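Local coordinates for protein Fe-superoxide dismutase homolog (Plasmodium berghei, PDB 2A03) that probably destroys superoxide radicals, converting them to hydrogen peroxide and dioxygen at a single metal ion held by three histidines and an aspartate, at residues N21-H26 with M89-G94; I79-F84 with A150-K155; Q106-S111 with N139-I144; V122-F127 with D179-V184; G132-N137 with P161-D166. All coordinates share one frame; numbering follows the deposited sequence.

Contact 1: residues N21-H26 with M89-G94; sequences NALSPH and MGPNCG. With ZN (zinc ion), chain D.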
# COMPACT_ATOMS: atom_id res chain seq x y z
N ASN A 21 21.11 -4.82 -11.61
CA ASN A 21 21.86 -5.14 -10.37
C ASN A 21 22.80 -4.03 -9.89
O ASN A 21 23.67 -4.25 -9.03
CB ASN A 21 22.63 -6.45 -10.50
CG ASN A 21 23.82 -6.33 -11.45
OD1 ASN A 21 23.81 -5.51 -12.38
ND2 ASN A 21 24.84 -7.13 -11.23
N ALA A 22 22.59 -2.82 -10.39
CA ALA A 22 23.52 -1.74 -10.09
C ALA A 22 23.32 -1.17 -8.69
O ALA A 22 24.19 -0.48 -8.19
CB ALA A 22 23.41 -0.63 -11.11
N LEU A 23 22.16 -1.44 -8.08
CA LEU A 23 21.85 -0.87 -6.77
C LEU A 23 21.96 -1.86 -5.60
O LEU A 23 21.71 -1.47 -4.46
CB LEU A 23 20.43 -0.25 -6.76
CG LEU A 23 20.07 0.67 -7.93
CD1 LEU A 23 18.71 1.32 -7.70
CD2 LEU A 23 21.12 1.72 -8.19
N SER A 24 22.34 -3.12 -5.88
CA SER A 24 22.50 -4.11 -4.83
C SER A 24 23.75 -3.79 -4.03
O SER A 24 24.68 -3.21 -4.57
CB SER A 24 22.54 -5.53 -5.39
OG SER A 24 23.73 -5.82 -6.13
N PRO A 25 23.78 -4.18 -2.73
CA PRO A 25 22.74 -4.92 -1.99
C PRO A 25 21.64 -4.02 -1.45
O PRO A 25 20.70 -4.53 -0.84
CB PRO A 25 23.51 -5.49 -0.80
CG PRO A 25 24.52 -4.40 -0.51
CD PRO A 25 24.94 -3.90 -1.87
N HIS A 26 21.75 -2.71 -1.66
CA HIS A 26 20.80 -1.77 -1.12
C HIS A 26 19.38 -2.01 -1.65
O HIS A 26 18.44 -2.12 -0.86
CB HIS A 26 21.25 -0.36 -1.46
CG HIS A 26 22.69 -0.12 -1.16
ND1 HIS A 26 23.22 -0.34 0.10
CD2 HIS A 26 23.72 0.26 -1.95
CE1 HIS A 26 24.51 -0.05 0.07
NE2 HIS A 26 24.83 0.32 -1.16
N MET A 89 18.06 7.85 -7.93
CA MET A 89 19.02 6.88 -7.45
C MET A 89 20.06 6.56 -8.50
O MET A 89 19.91 6.91 -9.66
CB MET A 89 18.33 5.58 -7.05
CG MET A 89 17.38 5.73 -5.89
SD MET A 89 16.66 4.13 -5.43
CE MET A 89 15.71 3.73 -6.88
N GLY A 90 21.10 5.87 -8.09
CA GLY A 90 22.15 5.45 -9.01
C GLY A 90 23.29 4.71 -8.32
O GLY A 90 23.41 4.71 -7.08
N PRO A 91 24.13 4.04 -9.11
CA PRO A 91 25.38 3.48 -8.60
C PRO A 91 26.40 4.59 -8.36
O PRO A 91 26.25 5.69 -8.88
CB PRO A 91 25.82 2.56 -9.72
CG PRO A 91 25.23 3.11 -10.95
CD PRO A 91 23.94 3.74 -10.54
N ASN A 92 27.43 4.32 -7.57
CA ASN A 92 28.45 5.34 -7.28
C ASN A 92 27.85 6.66 -6.81
O ASN A 92 28.35 7.72 -7.14
CB ASN A 92 29.40 5.61 -8.45
CG ASN A 92 30.59 6.50 -8.04
OD1 ASN A 92 31.04 6.50 -6.88
ND2 ASN A 92 31.11 7.28 -9.00
N CYS A 93 26.76 6.58 -6.06
CA CYS A 93 26.10 7.77 -5.52
C CYS A 93 26.06 7.65 -4.00
O CYS A 93 26.98 7.07 -3.40
CB CYS A 93 24.66 7.88 -6.06
SG CYS A 93 24.56 8.22 -7.82
N GLY A 94 25.02 8.18 -3.38
CA GLY A 94 24.86 8.10 -1.95
C GLY A 94 25.78 9.05 -1.21
O GLY A 94 26.34 9.98 -1.80
ZN ZN D . 26.73 1.27 -2.14
O HOH W 1 26.85 3.76 -2.03
O HOH W 2 27.29 1.11 0.06
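Leu23 lays its two methyl branches over the start of the loop 89-94. Leu23 CD1 meets the end of the Met89 side chain, 3.9 Å from Met89 CE. Leu23 CD2 sits against the backbone where Gly90 runs into Pro91, 3.7 Å from Gly90 C. It also touches the proline ring at Pro91 CD. CG of Leu23 is anti to the carbonyl carbon (chi1 -47°), and this sends the branches toward the loop although the side chain starts off along it. The Leu23 and Met89 side chains run nearly perpendicular. Met89 is bent at chi3 (-65°), which turns its methyl group toward the leucine.

Nearer the surface, Ala22 CB faces the ring of Pro91 and lies 4.2 Å from Pro91 CG. The carbonyl oxygen Ala22 O comes 3.8 Å from Pro91 CB. Leu32 of helix 29-51 touches Leu23, and Trp187 packs on Met89.

The contact joins the loop before helix 29-51 to the loop that follows helix 70-87. These two long helices belong to the alpha-hairpin domain of iron/manganese superoxide dismutases. Met89 lies near the active site, its side chain about 9 Å from the manganese.

A zinc ion is bound beside the contact. His26 NE2 binds the zinc at 2.3 Å, and two waters are further ligands. It is separate from the manganese site.

Across the two loops the chemistry is apolar: methyl groups, a thioether and a proline ring meet by van der Waals contact. This implies adhesion by shape and exclusion of water, with little directional bonding.

Contact 2: residues I79-F84 with A150-K155; sequences IWNHSF and AGNPIK. With MN (manganese (II) ion), chain C.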
# COMPACT_ATOMS: atom_id res chain seq x y z
N ILE A 79 3.58 6.32 -13.46
CA ILE A 79 4.63 6.27 -14.48
C ILE A 79 5.66 7.36 -14.19
O ILE A 79 6.87 7.11 -14.16
CB ILE A 79 4.07 6.46 -15.91
CG1 ILE A 79 3.07 5.36 -16.28
CG2 ILE A 79 5.20 6.50 -16.93
CD1 ILE A 79 2.33 5.60 -17.59
N TRP A 80 5.17 8.58 -13.98
CA TRP A 80 6.02 9.74 -13.73
C TRP A 80 6.79 9.57 -12.43
O TRP A 80 7.99 9.82 -12.38
CB TRP A 80 5.19 11.04 -13.69
CG TRP A 80 6.05 12.25 -13.71
CD1 TRP A 80 6.46 12.95 -14.81
CD2 TRP A 80 6.67 12.90 -12.57
NE1 TRP A 80 7.28 13.98 -14.43
CE2 TRP A 80 7.43 13.96 -13.07
CE3 TRP A 80 6.66 12.66 -11.20
CZ2 TRP A 80 8.17 14.81 -12.24
CZ3 TRP A 80 7.38 13.48 -10.38
CH2 TRP A 80 8.14 14.55 -10.90
N ASN A 81 6.08 9.17 -11.37
CA ASN A 81 6.69 8.97 -10.06
C ASN A 81 7.85 7.95 -10.12
O ASN A 81 8.92 8.19 -9.56
CB ASN A 81 5.65 8.52 -9.03
CG ASN A 81 4.56 9.55 -8.78
OD1 ASN A 81 4.71 10.75 -9.05
ND2 ASN A 81 3.42 9.08 -8.24
N HIS A 82 7.63 6.82 -10.78
CA HIS A 82 8.66 5.78 -10.85
C HIS A 82 9.86 6.20 -11.66
O HIS A 82 10.98 5.96 -11.25
CB HIS A 82 8.10 4.47 -11.37
CG HIS A 82 7.30 3.75 -10.35
ND1 HIS A 82 5.97 4.02 -10.13
CD2 HIS A 82 7.66 2.81 -9.44
CE1 HIS A 82 5.53 3.27 -9.13
NE2 HIS A 82 6.54 2.53 -8.69
N SER A 83 9.62 6.85 -12.78
CA SER A 83 10.73 7.43 -13.54
C SER A 83 11.54 8.41 -12.69
O SER A 83 12.76 8.45 -12.80
CB SER A 83 10.22 8.10 -14.83
OG SER A 83 9.69 7.11 -15.70
N PHE A 84 10.85 9.19 -11.86
CA PHE A 84 11.53 10.15 -10.99
C PHE A 84 12.33 9.45 -9.90
O PHE A 84 13.41 9.89 -9.51
CB PHE A 84 10.52 11.13 -10.39
CG PHE A 84 11.14 12.43 -9.96
CD1 PHE A 84 11.45 13.40 -10.90
CD2 PHE A 84 11.40 12.68 -8.63
CE1 PHE A 84 12.02 14.62 -10.52
CE2 PHE A 84 11.97 13.88 -8.24
CZ PHE A 84 12.28 14.86 -9.19
N ALA A 150 -0.67 7.49 -5.54
CA ALA A 150 -0.05 8.00 -6.78
C ALA A 150 0.25 9.47 -6.70
O ALA A 150 0.76 10.05 -7.67
CB ALA A 150 -0.94 7.74 -7.98
N GLY A 151 -0.06 10.08 -5.56
CA GLY A 151 0.03 11.52 -5.42
C GLY A 151 1.45 12.05 -5.59
O GLY A 151 2.41 11.37 -5.23
N ASN A 152 1.56 13.25 -6.16
CA ASN A 152 2.85 13.95 -6.22
C ASN A 152 2.66 15.47 -6.10
O ASN A 152 1.55 15.97 -6.33
CB ASN A 152 3.62 13.56 -7.48
CG ASN A 152 3.00 14.11 -8.76
OD1 ASN A 152 2.80 15.32 -8.91
ND2 ASN A 152 2.73 13.22 -9.70
N PRO A 153 3.72 16.20 -5.69
CA PRO A 153 3.70 17.67 -5.46
C PRO A 153 3.30 18.58 -6.64
O PRO A 153 2.82 19.71 -6.43
CB PRO A 153 5.14 17.97 -5.03
CG PRO A 153 5.64 16.66 -4.47
CD PRO A 153 5.02 15.62 -5.33
N ILE A 154 3.50 18.09 -7.85
CA ILE A 154 3.07 18.81 -9.03
C ILE A 154 1.55 18.83 -9.06
O ILE A 154 0.94 19.89 -9.03
CB ILE A 154 3.65 18.19 -10.33
CG1 ILE A 154 5.17 18.12 -10.21
CG2 ILE A 154 3.26 19.01 -11.55
CD1 ILE A 154 5.87 17.71 -11.48
N LYS A 155 0.94 17.65 -9.09
CA LYS A 155 -0.50 17.54 -9.09
C LYS A 155 -1.08 18.31 -7.92
O LYS A 155 -2.02 19.07 -8.09
CB LYS A 155 -0.94 16.07 -9.03
CG LYS A 155 -2.48 15.88 -9.13
CD LYS A 155 -3.05 16.54 -10.41
CE LYS A 155 -4.57 16.32 -10.58
NZ LYS A 155 -5.05 16.80 -11.94
MN MN C . 6.78 1.58 -6.86
O HOH W 3 4.94 2.82 -6.21
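Asn81 and Asn152 meet through their amides, whose planes are perpendicular. Asn152 ND2 donates to Asn81 OD1 over 3.2 Å, and the bond is bent to 141°. Asn81 ND2 donates to a different partner, Ala150 O, at 2.9 Å. That oxygen lies nearly in the amide plane of Asn81, but the nitrogen reaches it from above the carbonyl plane. Asn81 thus accepts from one loop residue and donates to another.

Beside the amides, Trp80 touches Ile154. The tip of the isoleucine, Ile154 CD1, is 3.8 Å from Trp80 CZ2, and the two side chains meet crosswise. With chi1 at -169°, Trp80 swings its indole opposite the backbone N and out to the loop.

The contact ties helix 70-87 of the alpha-hairpin domain to the loop between strands 142-148 and 160-166 of the C-terminal domain. One residue after Asn81, His82 turns to the metal, and His82 NE2 binds the manganese at 2.1 Å. His35, Asp166, His170 and a water complete the site.

A second shell fixes these groups. Asn152 OD1 accepts from Lys155 N at 3.0 Å in an Asx motif, and this bond is nearly straight at 170°. It helps fix the rotation of the Asn152 amide. Gln78 takes a further bond from Asn81 ND2, and its backbone oxygen receives His82 ND1. Trp133 packs on both asparagines, and Phe127 of the second subunit reaches Ala150.

Contact 3: residues Q106-S111 with N139-I144; sequences QEDFGS and NNKLVI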
# COMPACT_ATOMS: atom_id res chain seq x y z
N GLN A 106 21.84 22.43 3.80
CA GLN A 106 22.46 23.06 4.96
C GLN A 106 21.69 24.26 5.44
O GLN A 106 21.48 24.44 6.63
CB GLN A 106 23.88 23.53 4.63
CG GLN A 106 24.82 22.38 4.58
CD GLN A 106 26.18 22.73 4.08
OE1 GLN A 106 27.01 21.84 4.02
NE2 GLN A 106 26.45 24.01 3.73
N GLU A 107 21.30 25.10 4.50
CA GLU A 107 20.58 26.31 4.83
C GLU A 107 19.15 26.04 5.29
O GLU A 107 18.69 26.62 6.27
CB GLU A 107 20.55 27.23 3.61
CG GLU A 107 19.98 28.61 3.91
CD GLU A 107 20.74 29.34 5.02
OE1 GLU A 107 21.97 29.16 5.15
OE2 GLU A 107 20.08 30.10 5.77
N ASP A 108 18.45 25.17 4.58
CA ASP A 108 17.01 25.02 4.77
C ASP A 108 16.68 24.05 5.88
O ASP A 108 15.57 24.07 6.40
CB ASP A 108 16.35 24.61 3.45
CG ASP A 108 16.34 25.74 2.43
OD1 ASP A 108 16.72 26.87 2.81
OD2 ASP A 108 16.00 25.51 1.26
N PHE A 109 17.64 23.21 6.26
CA PHE A 109 17.46 22.24 7.34
C PHE A 109 18.50 22.37 8.44
O PHE A 109 18.46 21.64 9.41
CB PHE A 109 17.48 20.81 6.78
CG PHE A 109 16.31 20.51 5.90
CD1 PHE A 109 15.09 20.16 6.45
CD2 PHE A 109 16.43 20.58 4.51
CE1 PHE A 109 14.01 19.89 5.65
CE2 PHE A 109 15.34 20.32 3.70
CZ PHE A 109 14.12 19.97 4.28
N GLY A 110 19.44 23.30 8.27
CA GLY A 110 20.49 23.51 9.26
C GLY A 110 21.70 22.64 9.01
O GLY A 110 22.84 23.09 9.18
N SER A 111 21.46 21.39 8.61
CA SER A 111 22.52 20.49 8.23
C SER A 111 21.98 19.30 7.43
O SER A 111 20.78 19.05 7.41
CB SER A 111 23.23 19.96 9.47
OG SER A 111 22.44 18.99 10.12
N ASN A 139 8.31 29.61 -1.95
CA ASN A 139 9.28 30.53 -1.36
C ASN A 139 10.74 30.15 -1.65
O ASN A 139 11.65 30.65 -1.01
CB ASN A 139 9.10 30.61 0.16
CG ASN A 139 7.71 31.08 0.55
OD1 ASN A 139 7.18 32.03 -0.01
ND2 ASN A 139 7.12 30.40 1.54
N ASN A 140 10.95 29.25 -2.60
CA ASN A 140 12.28 28.75 -2.92
C ASN A 140 12.99 28.20 -1.68
O ASN A 140 14.19 28.37 -1.50
CB ASN A 140 13.13 29.82 -3.62
CG ASN A 140 12.57 30.19 -4.99
OD1 ASN A 140 11.96 29.35 -5.68
ND2 ASN A 140 12.79 31.44 -5.41
N LYS A 141 12.23 27.53 -0.82
CA LYS A 141 12.79 26.80 0.29
C LYS A 141 12.59 25.32 0.02
O LYS A 141 11.58 24.92 -0.58
CB LYS A 141 12.10 27.22 1.58
CG LYS A 141 12.86 26.84 2.84
CD LYS A 141 11.98 26.89 4.10
CE LYS A 141 12.83 26.63 5.36
NZ LYS A 141 12.00 26.53 6.60
N LEU A 142 13.55 24.49 0.41
CA LEU A 142 13.40 23.04 0.29
C LEU A 142 12.49 22.56 1.42
O LEU A 142 12.63 22.97 2.56
CB LEU A 142 14.75 22.32 0.35
CG LEU A 142 15.67 22.44 -0.86
CD1 LEU A 142 17.02 21.88 -0.50
CD2 LEU A 142 15.10 21.73 -2.10
N VAL A 143 11.56 21.68 1.09
CA VAL A 143 10.63 21.15 2.07
C VAL A 143 10.53 19.64 1.91
O VAL A 143 10.82 19.10 0.84
CB VAL A 143 9.21 21.82 1.96
CG1 VAL A 143 9.25 23.22 2.46
CG2 VAL A 143 8.68 21.79 0.53
N ILE A 144 10.15 18.97 3.00
CA ILE A 144 9.89 17.55 2.95
C ILE A 144 8.39 17.37 2.78
O ILE A 144 7.61 17.99 3.50
CB ILE A 144 10.38 16.84 4.22
CG1 ILE A 144 11.90 16.70 4.19
CG2 ILE A 144 9.73 15.48 4.37
CD1 ILE A 144 12.50 16.47 5.55
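Asp108 points at the start of strand 142-148, whereas Phe109 sets off alongside it and brings only the end of its ring close. The Asp108 side chain runs roughly perpendicular to that of Leu142. Asp108 OD2 accepts from Leu142 N at 2.8 Å. The bond is nearly straight at the hydrogen, 172°, yet the nitrogen stands above the carboxylate plane. A chi1 of -71° turns the Asp108 carboxylate away from its own carbonyl carbon and brings OD2 to the strand. Lys141 runs past Asp108 in the opposite direction. The two touch alongside, with Lys141 CG 3.7 Å from Asp108 CG, while Lys141 NZ stays 6.1 Å from Asp108 OD1. The aliphatic part of the lysine makes this contact, and no salt bridge forms.

Here the end of helix 100-109 is joined to an outer strand of the three-stranded antiparallel sheet in the C-terminal domain. Gly110 leaves the helical path with positive phi, and Ser111 is the N-cap of the next helix, 112-125.

Phe109 reaches further along the strand. Its side chain lies crosswise to Leu142, with Phe109 CE2 3.9 Å from Leu142 CB. It slants across Ile144, where Phe109 CE1 is 3.7 Å from Ile144 CD1. Phe115 of helix 112-125 meets both Phe109 and Ile144. Lys104 makes a long, weak ion pair with Asp108 OD2 and a hydrogen bond to Asn140 O.

Contact 4: residues V122-F127 with D179-V184; sequences VLCGHF and DRLSYV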
# COMPACT_ATOMS: atom_id res chain seq x y z
N VAL A 122 9.82 10.72 8.14
CA VAL A 122 8.66 10.82 7.25
C VAL A 122 8.47 9.56 6.38
O VAL A 122 7.34 9.07 6.22
CB VAL A 122 8.80 12.09 6.34
CG1 VAL A 122 7.82 12.04 5.16
CG2 VAL A 122 8.58 13.36 7.17
N LEU A 123 9.55 9.06 5.80
CA LEU A 123 9.52 7.84 5.00
C LEU A 123 9.06 6.61 5.80
O LEU A 123 8.30 5.76 5.30
CB LEU A 123 10.90 7.55 4.42
CG LEU A 123 11.37 8.50 3.32
CD1 LEU A 123 12.83 8.21 2.94
CD2 LEU A 123 10.45 8.46 2.11
N CYS A 124 9.53 6.52 7.04
CA CYS A 124 9.19 5.40 7.93
C CYS A 124 7.83 5.48 8.59
O CYS A 124 7.26 4.47 8.91
CB CYS A 124 10.24 5.25 9.03
SG CYS A 124 11.78 4.61 8.40
N GLY A 125 7.32 6.68 8.83
CA GLY A 125 6.02 6.83 9.47
C GLY A 125 4.85 6.85 8.48
O GLY A 125 3.70 6.84 8.90
N HIS A 126 5.11 6.90 7.18
CA HIS A 126 4.01 6.97 6.23
C HIS A 126 3.17 5.68 6.24
O HIS A 126 3.68 4.57 6.03
CB HIS A 126 4.51 7.26 4.82
CG HIS A 126 3.40 7.45 3.83
ND1 HIS A 126 2.82 8.67 3.60
CD2 HIS A 126 2.72 6.56 3.08
CE1 HIS A 126 1.83 8.53 2.73
NE2 HIS A 126 1.75 7.26 2.40
N PHE A 127 1.88 5.83 6.46
CA PHE A 127 0.99 4.69 6.59
C PHE A 127 0.36 4.38 5.24
O PHE A 127 -0.18 5.27 4.59
CB PHE A 127 -0.08 4.96 7.64
CG PHE A 127 -0.96 3.79 7.92
CD1 PHE A 127 -0.46 2.67 8.58
CD2 PHE A 127 -2.28 3.78 7.50
CE1 PHE A 127 -1.28 1.57 8.83
CE2 PHE A 127 -3.10 2.68 7.76
CZ PHE A 127 -2.60 1.58 8.42
N ASP A 179 10.51 -4.63 7.19
CA ASP A 179 11.52 -3.77 7.78
C ASP A 179 11.83 -2.59 6.86
O ASP A 179 12.90 -2.50 6.25
CB ASP A 179 12.75 -4.59 8.10
CG ASP A 179 13.83 -3.81 8.82
OD1 ASP A 179 13.65 -2.61 9.12
OD2 ASP A 179 14.89 -4.42 9.06
N ARG A 180 10.87 -1.67 6.77
CA ARG A 180 11.05 -0.45 5.98
C ARG A 180 12.27 0.38 6.44
O ARG A 180 12.92 1.06 5.62
CB ARG A 180 9.79 0.41 6.03
CG ARG A 180 9.72 1.39 4.87
CD ARG A 180 8.63 2.42 5.09
NE ARG A 180 7.30 1.86 4.91
CZ ARG A 180 6.17 2.55 5.02
NH1 ARG A 180 6.20 3.85 5.31
NH2 ARG A 180 5.01 1.94 4.84
N LEU A 181 12.59 0.32 7.72
CA LEU A 181 13.69 1.10 8.27
C LEU A 181 14.99 0.74 7.57
O LEU A 181 15.75 1.63 7.17
CB LEU A 181 13.83 0.86 9.77
CG LEU A 181 14.80 1.77 10.54
CD1 LEU A 181 14.10 3.06 10.95
CD2 LEU A 181 15.35 1.07 11.76
N SER A 182 15.24 -0.56 7.41
CA SER A 182 16.43 -1.03 6.70
C SER A 182 16.43 -0.59 5.25
O SER A 182 17.46 -0.24 4.70
CB SER A 182 16.55 -2.54 6.79
OG SER A 182 16.87 -2.94 8.09
N TYR A 183 15.27 -0.62 4.61
CA TYR A 183 15.17 -0.12 3.24
C TYR A 183 15.54 1.38 3.19
O TYR A 183 16.34 1.82 2.37
CB TYR A 183 13.76 -0.36 2.71
CG TYR A 183 13.39 0.46 1.52
CD1 TYR A 183 13.97 0.23 0.28
CD2 TYR A 183 12.43 1.46 1.61
CE1 TYR A 183 13.62 0.98 -0.84
CE2 TYR A 183 12.07 2.23 0.48
CZ TYR A 183 12.67 1.98 -0.73
OH TYR A 183 12.31 2.72 -1.85
N VAL A 184 14.96 2.17 4.09
CA VAL A 184 15.25 3.59 4.11
C VAL A 184 16.75 3.83 4.35
O VAL A 184 17.37 4.65 3.65
CB VAL A 184 14.33 4.36 5.11
CG1 VAL A 184 14.81 5.78 5.29
CG2 VAL A 184 12.90 4.36 4.60
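Arg180 reaches from the first turn of helix 180-187 to the end of helix 112-125. Its NH1 donates to two backbone oxygens. Arg180 NH1 lies 2.8 Å from Leu123 O and 2.7 Å from His126 O. Both oxygens lie at the edge of the guanidinium, close to its plane. NH1 also lies in the plane of each carbonyl, and at His126 O it lies on a lone pair. NH2 adds a weak bond to His126 O. The chain is extended as far as CG and CD, then bends at chi3 (-74°), which turns the guanidinium to the two oxygens. The Tyr172 hydroxyl is hydrogen-bonded to NE and helps fix the rotation of the group.

Cys124 and Val184 form the apolar side. The sulfur Cys124 SG touches two neighbours: Leu181 CD1 at 3.8 Å and Val184 CG2 at 4.0 Å. The same methyl, Val184 CG2, is 3.8 Å from Leu123 CB. The other methyl, Val184 CG1, lies 3.9 Å from Leu123 CD1, so both branches of the valine pack on the leucine. The Leu123 and Val184 side chains meet at a slant.

The contact packs two helices of the C-terminal domain. Asp179 is the N-cap of helix 180-187, and its OD1 accepts from Ser182 N. Phe127, just past the other helix, meets Trp168 of the second subunit edge to face.

Arg180 NH1 thus satisfies two backbone oxygens at and just past the end of helix 112-125. A positive guanidinium there is probably favourable, since a helix C-terminus carries partial negative charge.

Contact 5: residues G132-N137 with P161-D166; sequences GWLALN and PILTCD. With MN (manganese (II) ion), chain C.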
# COMPACT_ATOMS: atom_id res chain seq x y z
N GLY A 132 7.75 9.73 -0.38
CA GLY A 132 8.36 10.89 0.27
C GLY A 132 9.07 11.73 -0.78
O GLY A 132 9.60 11.19 -1.75
N TRP A 133 9.08 13.04 -0.58
CA TRP A 133 9.64 13.97 -1.54
C TRP A 133 10.48 15.04 -0.87
O TRP A 133 10.07 15.60 0.16
CB TRP A 133 8.53 14.70 -2.30
CG TRP A 133 7.52 13.80 -2.95
CD1 TRP A 133 6.39 13.29 -2.38
CD2 TRP A 133 7.53 13.34 -4.31
NE1 TRP A 133 5.71 12.52 -3.29
CE2 TRP A 133 6.38 12.54 -4.49
CE3 TRP A 133 8.41 13.52 -5.40
CZ2 TRP A 133 6.09 11.91 -5.70
CZ3 TRP A 133 8.11 12.89 -6.61
CH2 TRP A 133 6.97 12.09 -6.75
N LEU A 134 11.64 15.29 -1.45
CA LEU A 134 12.32 16.57 -1.28
C LEU A 134 11.83 17.48 -2.40
O LEU A 134 11.87 17.10 -3.57
CB LEU A 134 13.83 16.41 -1.36
CG LEU A 134 14.64 17.71 -1.25
CD1 LEU A 134 14.32 18.49 0.04
CD2 LEU A 134 16.11 17.39 -1.29
N ALA A 135 11.34 18.66 -2.03
CA ALA A 135 10.76 19.56 -3.01
C ALA A 135 11.11 21.03 -2.73
O ALA A 135 11.35 21.41 -1.59
CB ALA A 135 9.23 19.38 -3.06
N LEU A 136 11.12 21.83 -3.79
CA LEU A 136 11.30 23.28 -3.65
C LEU A 136 9.92 23.91 -3.59
O LEU A 136 9.08 23.67 -4.47
CB LEU A 136 12.09 23.85 -4.81
CG LEU A 136 12.62 25.27 -4.62
CD1 LEU A 136 13.73 25.32 -3.57
CD2 LEU A 136 13.13 25.81 -5.95
N ASN A 137 9.66 24.69 -2.55
CA ASN A 137 8.35 25.32 -2.42
C ASN A 137 8.37 26.70 -3.06
O ASN A 137 9.42 27.16 -3.52
CB ASN A 137 7.87 25.35 -0.96
CG ASN A 137 8.58 26.41 -0.12
OD1 ASN A 137 9.35 27.21 -0.63
ND2 ASN A 137 8.31 26.41 1.18
N PRO A 161 9.44 18.92 -7.37
CA PRO A 161 10.18 17.75 -6.93
C PRO A 161 11.69 17.80 -7.24
O PRO A 161 12.11 18.21 -8.35
CB PRO A 161 9.50 16.58 -7.67
CG PRO A 161 8.15 17.12 -8.08
CD PRO A 161 8.40 18.57 -8.35
N ILE A 162 12.46 17.38 -6.25
CA ILE A 162 13.93 17.37 -6.32
C ILE A 162 14.43 15.92 -6.25
O ILE A 162 15.30 15.52 -7.03
CB ILE A 162 14.53 18.22 -5.19
CG1 ILE A 162 14.04 19.67 -5.30
CG2 ILE A 162 16.04 18.19 -5.21
CD1 ILE A 162 14.37 20.38 -6.61
N LEU A 163 13.88 15.17 -5.29
CA LEU A 163 14.12 13.74 -5.12
C LEU A 163 12.87 13.08 -4.57
O LEU A 163 12.06 13.72 -3.90
CB LEU A 163 15.25 13.49 -4.12
CG LEU A 163 16.66 13.93 -4.49
CD1 LEU A 163 17.51 13.95 -3.23
CD2 LEU A 163 17.27 13.00 -5.58
N THR A 164 12.73 11.78 -4.82
CA THR A 164 11.64 11.01 -4.20
C THR A 164 12.16 9.62 -3.80
O THR A 164 13.13 9.12 -4.35
CB THR A 164 10.39 10.83 -5.14
OG1 THR A 164 9.23 10.47 -4.37
CG2 THR A 164 10.61 9.75 -6.20
N CYS A 165 11.47 9.02 -2.85
CA CYS A 165 11.70 7.65 -2.48
C CYS A 165 10.33 6.97 -2.38
O CYS A 165 9.41 7.47 -1.73
CB CYS A 165 12.44 7.60 -1.15
SG CYS A 165 12.67 5.97 -0.47
N ASP A 166 10.19 5.85 -3.08
CA ASP A 166 8.98 5.03 -3.07
C ASP A 166 8.88 4.26 -1.74
O ASP A 166 9.80 3.54 -1.37
CB ASP A 166 9.08 4.05 -4.25
CG ASP A 166 7.76 3.35 -4.59
OD1 ASP A 166 6.74 3.54 -3.88
OD2 ASP A 166 7.74 2.62 -5.61
MN MN C . 6.78 1.58 -6.86
O HOH W 3 4.94 2.82 -6.21
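Leu134 packs on two consecutive residues of the neighbouring segment 161-166, Ile162 and Leu163. Leu134 CG is 4.0 Å from Ile162 CB. The Leu134 and Leu163 side chains run alongside each other in the same direction. Ile162 and Leu163 both face Leu134, a classic beta bulge that shifts the antiparallel register by one residue. The strands belong to the three-stranded sheet of the C-terminal domain, in which 130-136 is central.

On the other face of the sheet, Trp133 lies beside Thr164. Thr164 CB and OG1 both lie over one face of the Trp133 indole. Thr164 CB makes a CH-pi contact there, 3.7 Å from the centroid of the six-membered ring of Trp133. Pro161 CB touches the same indole at Trp133 CE3. Trp133 NE1 is satisfied by Thr147 OG1.

The bulge shows in the backbone bonds. Leu134 O accepts from both Ile162 N, at 2.8 Å, and Leu163 N, at 3.3 Å. Gly132 O is gripped twice as well, from opposite faces of its plane. Thr164 OG1 donates to Gly132 O at 2.7 Å. Cys165 N donates to Gly132 O at 3.1 Å. The threonine hydroxyl is placed for this by its torsion, with OG1 anti to the backbone N (chi1 -162°).

At the end of the strand Asp166 meets the metal. His35, His82 and His170 are the other protein ligands. Trp168 N donates to Asp166 OD1, while Asp166 OD2 binds the manganese at 1.9 Å.

In the fold
Contacts 2 and 5 share the manganese site, with centres 10 Å apart. Each supplies one ligand, and His82 NE2 lies 3.3 Å from Asp166 OD2. They also pack directly, since Asn152 CB is 3.5 Å from Trp133 CZ2. Contact 3 continues the sheet of contact 5: Val143 N lies 2.7 Å from Ala135 O, a probable hydrogen bond. Contact 4 reaches the metal strand through Tyr183 OH, 2.7 Å from Asp166 O, also a probable hydrogen bond. It meets contact 3 where Val122 packs on Ile144. Contact 1 touches none of the others. Its nearest atoms are about 5 Å from contacts 2 and 4.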